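Local coordinates for DNA repair protein RAD7 (Saccharomyces cerevisiae, PDB 5ZB2) that works with RAD16 and ABF1 in the complex that promotes global genome nucleotide excision repair of nontranscribed DNA, and also binds ELC1, at residues R357-S362 with N383-K388; I377-D382 with I398-D403. All blocks are in the same frame, centred on the assembly; numbering follows the deposited sequence.

Interaction 1: R357-S362 with N383-K388; sequences RCVDDS and NLVTEK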
# COMPACT_ATOMS: atom_id res chain seq x y z
N ARG A 357 -2.32 -50.87 -18.05
CA ARG A 357 -3.06 -51.84 -18.85
C ARG A 357 -3.51 -53.05 -18.03
O ARG A 357 -4.68 -53.44 -18.08
CB ARG A 357 -2.18 -52.28 -20.03
CG ARG A 357 -2.69 -53.45 -20.85
CD ARG A 357 -1.62 -53.91 -21.83
NE ARG A 357 -0.36 -54.22 -21.14
CZ ARG A 357 -0.13 -55.35 -20.48
NH1 ARG A 357 -1.06 -56.29 -20.40
NH2 ARG A 357 1.04 -55.53 -19.88
N CYS A 358 -2.59 -53.65 -17.28
CA CYS A 358 -2.87 -54.95 -16.68
C CYS A 358 -3.89 -54.90 -15.55
O CYS A 358 -4.39 -55.96 -15.15
CB CYS A 358 -1.57 -55.57 -16.16
SG CYS A 358 -0.91 -54.77 -14.69
N VAL A 359 -4.23 -53.72 -15.03
CA VAL A 359 -5.11 -53.64 -13.86
C VAL A 359 -6.50 -54.11 -14.24
O VAL A 359 -7.08 -53.67 -15.25
CB VAL A 359 -5.13 -52.20 -13.31
CG1 VAL A 359 -6.07 -52.10 -12.10
CG2 VAL A 359 -3.74 -51.76 -12.91
N ASP A 360 -7.06 -55.01 -13.43
CA ASP A 360 -8.43 -55.47 -13.61
C ASP A 360 -9.06 -55.62 -12.22
O ASP A 360 -8.45 -55.26 -11.21
CB ASP A 360 -8.48 -56.78 -14.41
CG ASP A 360 -7.74 -57.93 -13.74
OD1 ASP A 360 -7.60 -57.92 -12.50
OD2 ASP A 360 -7.30 -58.85 -14.46
N ASP A 361 -10.27 -56.16 -12.18
CA ASP A 361 -10.99 -56.29 -10.91
C ASP A 361 -10.21 -57.15 -9.92
O ASP A 361 -10.17 -56.85 -8.72
CB ASP A 361 -12.38 -56.88 -11.15
CG ASP A 361 -13.26 -55.97 -11.99
OD1 ASP A 361 -13.07 -54.74 -11.94
OD2 ASP A 361 -14.13 -56.50 -12.71
N SER A 362 -9.58 -58.22 -10.41
CA SER A 362 -8.81 -59.09 -9.53
C SER A 362 -7.66 -58.34 -8.86
O SER A 362 -7.33 -58.62 -7.70
CB SER A 362 -8.26 -60.28 -10.31
OG SER A 362 -9.32 -61.05 -10.87
N ASN A 383 -9.78 -49.97 -18.70
CA ASN A 383 -11.10 -50.39 -19.17
C ASN A 383 -11.53 -51.72 -18.57
O ASN A 383 -12.73 -51.98 -18.45
CB ASN A 383 -11.09 -50.47 -20.70
CG ASN A 383 -10.78 -49.13 -21.35
OD1 ASN A 383 -11.15 -48.08 -20.84
ND2 ASN A 383 -10.09 -49.18 -22.49
N LEU A 384 -10.58 -52.57 -18.19
CA LEU A 384 -10.90 -53.88 -17.63
C LEU A 384 -11.39 -53.81 -16.19
O LEU A 384 -11.66 -54.86 -15.59
CB LEU A 384 -9.68 -54.80 -17.72
CG LEU A 384 -9.26 -55.32 -19.10
CD1 LEU A 384 -10.40 -56.04 -19.81
CD2 LEU A 384 -8.69 -54.21 -19.98
N VAL A 385 -11.51 -52.61 -15.61
CA VAL A 385 -12.11 -52.44 -14.29
C VAL A 385 -13.59 -52.13 -14.48
O VAL A 385 -13.94 -51.09 -15.06
CB VAL A 385 -11.41 -51.32 -13.51
CG1 VAL A 385 -12.02 -51.19 -12.12
CG2 VAL A 385 -9.91 -51.59 -13.40
N THR A 386 -14.45 -53.02 -14.00
CA THR A 386 -15.89 -52.92 -14.20
C THR A 386 -16.58 -52.47 -12.91
O THR A 386 -15.94 -52.20 -11.89
CB THR A 386 -16.46 -54.25 -14.67
OG1 THR A 386 -16.29 -55.24 -13.65
CG2 THR A 386 -15.77 -54.72 -15.94
N GLU A 387 -17.91 -52.40 -12.97
CA GLU A 387 -18.69 -52.08 -11.78
C GLU A 387 -18.53 -53.14 -10.71
O GLU A 387 -18.64 -52.84 -9.51
CB GLU A 387 -20.17 -51.91 -12.15
CG GLU A 387 -20.92 -53.20 -12.50
CD GLU A 387 -20.58 -53.73 -13.88
OE1 GLU A 387 -20.29 -52.92 -14.78
OE2 GLU A 387 -20.60 -54.97 -14.06
N LYS A 388 -18.26 -54.38 -11.11
CA LYS A 388 -18.11 -55.49 -10.18
C LYS A 388 -16.84 -55.39 -9.33
O LYS A 388 -16.62 -56.25 -8.48
CB LYS A 388 -18.11 -56.81 -10.96
CG LYS A 388 -18.30 -58.06 -10.12
CD LYS A 388 -18.38 -59.30 -11.00
CE LYS A 388 -18.57 -60.56 -10.17
NZ LYS A 388 -18.62 -61.78 -11.02
O HOH W 1 -11.94 -57.50 -14.55
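This is a loop-to-loop contact at the surface, near the C-terminal end of the chain, where the turn leading into helix 361-370 lies alongside the loop that follows strand 376-378; the two run almost in the same direction. Asp361, in the first turn of its helix, makes the direct polar bonds of the contact, its side chain crossing that of Thr386 at about a right angle. OD1 of Asp361 accepts the backbone N-H of Thr386 at 3.0 Å through its syn lone pair, with 156° at the hydrogen. OD2 takes the hydroxyl OG1 of Thr386 at 2.7 Å, also on the syn side but 18° out of the carboxylate plane. Both oxygens thus hold one residue, which fixes the rotation of the carboxylate. Thr386 can offer N and OG1 together because OG1 sits between its backbone N and carbonyl carbon (chi1 64°). This chain is the C-terminal part of RAD7, a leucine-rich-repeat solenoid of parallel strands backed by helices, and the contact joins the loops that leave strands 350-352 and 376-378, on its flank. Asp360 occupies the N-cap of helix 361-370, its OD1 accepting from Val363 N. Beside it a water bridges the backbones, receiving Asp361 N at 3.2 Å and donating to Leu384 O at 2.9 Å. Towards the interior, Val359 CG1 meets Val385 CG2 at 4.1 Å, while Phe340 of helix 337-341 and Leu353 also pack on Val359. Leu384, exposed to solvent, sets its CB 3.8 Å from Val359 O.

Interaction 2: I377-D382 with I398-D403; sequences IDVFGD and IGRQSD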
# COMPACT_ATOMS: atom_id res chain seq x y z
N ILE A 377 -7.65 -45.20 -5.25
CA ILE A 377 -6.96 -45.83 -6.37
C ILE A 377 -7.50 -45.21 -7.65
O ILE A 377 -8.69 -45.33 -7.94
CB ILE A 377 -7.15 -47.36 -6.39
CG1 ILE A 377 -6.64 -47.99 -5.09
CG2 ILE A 377 -6.44 -47.97 -7.60
CD1 ILE A 377 -6.99 -49.47 -4.97
N ASP A 378 -6.62 -44.56 -8.41
CA ASP A 378 -7.00 -43.99 -9.69
C ASP A 378 -6.86 -45.06 -10.76
O ASP A 378 -5.76 -45.57 -10.99
CB ASP A 378 -6.15 -42.76 -10.02
CG ASP A 378 -6.71 -41.95 -11.17
OD1 ASP A 378 -7.36 -42.53 -12.06
OD2 ASP A 378 -6.51 -40.71 -11.17
N VAL A 379 -7.98 -45.41 -11.41
CA VAL A 379 -8.00 -46.41 -12.46
C VAL A 379 -8.41 -45.81 -13.80
O VAL A 379 -8.88 -46.52 -14.68
CB VAL A 379 -8.92 -47.59 -12.07
CG1 VAL A 379 -8.40 -48.29 -10.82
CG2 VAL A 379 -10.35 -47.11 -11.87
N PHE A 380 -8.24 -44.50 -13.95
CA PHE A 380 -8.61 -43.84 -15.19
C PHE A 380 -7.89 -44.50 -16.36
O PHE A 380 -6.66 -44.60 -16.37
CB PHE A 380 -8.26 -42.35 -15.12
CG PHE A 380 -8.75 -41.56 -16.29
CD1 PHE A 380 -8.01 -41.49 -17.46
CD2 PHE A 380 -9.96 -40.89 -16.23
CE1 PHE A 380 -8.46 -40.76 -18.54
CE2 PHE A 380 -10.42 -40.16 -17.31
CZ PHE A 380 -9.67 -40.09 -18.46
N GLY A 381 -8.67 -44.95 -17.35
CA GLY A 381 -8.12 -45.60 -18.52
C GLY A 381 -8.06 -47.11 -18.43
O GLY A 381 -7.83 -47.76 -19.46
N ASP A 382 -8.27 -47.69 -17.25
CA ASP A 382 -8.21 -49.14 -17.06
C ASP A 382 -9.57 -49.72 -17.40
O ASP A 382 -10.42 -49.95 -16.54
CB ASP A 382 -7.80 -49.48 -15.63
CG ASP A 382 -6.48 -48.84 -15.23
OD1 ASP A 382 -5.66 -48.55 -16.12
OD2 ASP A 382 -6.27 -48.63 -14.02
N ILE A 398 -11.39 -43.81 -8.35
CA ILE A 398 -11.59 -42.63 -9.18
C ILE A 398 -11.11 -42.94 -10.59
O ILE A 398 -10.21 -43.77 -10.79
CB ILE A 398 -10.86 -41.40 -8.60
CG1 ILE A 398 -9.36 -41.69 -8.43
CG2 ILE A 398 -11.49 -40.99 -7.27
CD1 ILE A 398 -8.55 -40.54 -7.84
N GLY A 399 -11.73 -42.28 -11.56
CA GLY A 399 -11.41 -42.53 -12.95
C GLY A 399 -12.27 -43.57 -13.62
O GLY A 399 -11.81 -44.22 -14.57
N ARG A 400 -13.50 -43.76 -13.16
CA ARG A 400 -14.40 -44.74 -13.75
C ARG A 400 -14.96 -44.22 -15.07
O ARG A 400 -14.74 -43.07 -15.46
CB ARG A 400 -15.54 -45.06 -12.78
CG ARG A 400 -15.09 -45.37 -11.36
CD ARG A 400 -14.24 -46.62 -11.30
NE ARG A 400 -14.99 -47.81 -11.68
CZ ARG A 400 -15.79 -48.50 -10.85
NH1 ARG A 400 -16.43 -49.57 -11.29
NH2 ARG A 400 -15.94 -48.11 -9.59
N GLN A 401 -15.70 -45.09 -15.76
CA GLN A 401 -16.33 -44.68 -17.01
C GLN A 401 -17.34 -43.55 -16.79
O GLN A 401 -17.54 -42.72 -17.68
CB GLN A 401 -17.02 -45.87 -17.68
CG GLN A 401 -17.78 -45.51 -18.96
CD GLN A 401 -18.47 -46.70 -19.59
OE1 GLN A 401 -18.22 -47.85 -19.22
NE2 GLN A 401 -19.35 -46.43 -20.55
N SER A 402 -17.97 -43.52 -15.62
CA SER A 402 -18.92 -42.44 -15.32
C SER A 402 -18.27 -41.07 -15.39
O SER A 402 -18.96 -40.07 -15.61
CB SER A 402 -19.54 -42.65 -13.94
OG SER A 402 -18.57 -42.50 -12.92
N ASP A 403 -16.95 -40.99 -15.21
CA ASP A 403 -16.23 -39.73 -15.31
C ASP A 403 -15.83 -39.38 -16.74
O ASP A 403 -15.21 -38.33 -16.95
CB ASP A 403 -14.97 -39.78 -14.43
CG ASP A 403 -15.30 -39.96 -12.95
OD1 ASP A 403 -16.32 -39.41 -12.50
OD2 ASP A 403 -14.53 -40.65 -12.25
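Gly399 fits closely against Val379 and Phe380, its CA 3.8 Å from Phe380 CB. Its positive phi turns the chain just past a very short parallel pairing, Asp378 beside Ile398. Two backbone bonds make that pairing: Ile398 N reaches Ile377 O at 3.1 Å, and Val379 N gives Ile398 O a shorter, straighter bond of 2.8 Å, nearly in line with the carbonyl. Further along, Phe380 CA makes a CA-H...O contact of 3.3 Å with Gly399 O, and the Phe380 ring is turned so that Gly399 CA comes to its edge, near the ring plane.

Asp378 bends back in an Asx turn: with CG anti to its own N (chi1 -166°), OD1 receives Phe380 N at 2.9 Å. The Ile398 side chain crosses that of Asp378 at about a right angle, CG1 standing 3.7 Å from Asp378 CB. The Arg400 chain, bent at chi2 and chi3, runs alongside Val379, its CD 4.0 Å from Val379 CG2. A type II turn from Val379 to Asp382, with Gly381 at its third position, then leads the chain out of the strand. Ile377 and Val379 also pack on Ile364 of helix 361-370, as expected for the last parallel rung on the concave side of a leucine-rich-repeat solenoid.

The centres of interactions 1 and 2 lie about 10 Å apart at the C-terminal end of the solenoid, on the same side of the chain's centre. Their segments alternate along the sequence: 357-362, 377-382, 383-388, then 398-403. Helix 361-370 and strand 376-378 follow each other, and the second segment of interaction 1 begins right after the first of interaction 2. The two also touch directly, with Arg400 NH1 2.7 Å from Thr386 O and Val359 CB 3.8 Å from Asp382 OD2. Interaction 2 joins the final strands, 376-378 and 396-398, and interaction 1 joins the loops that follow strands 350-352 and 376-378, so both lie in the last turns of the repeat array.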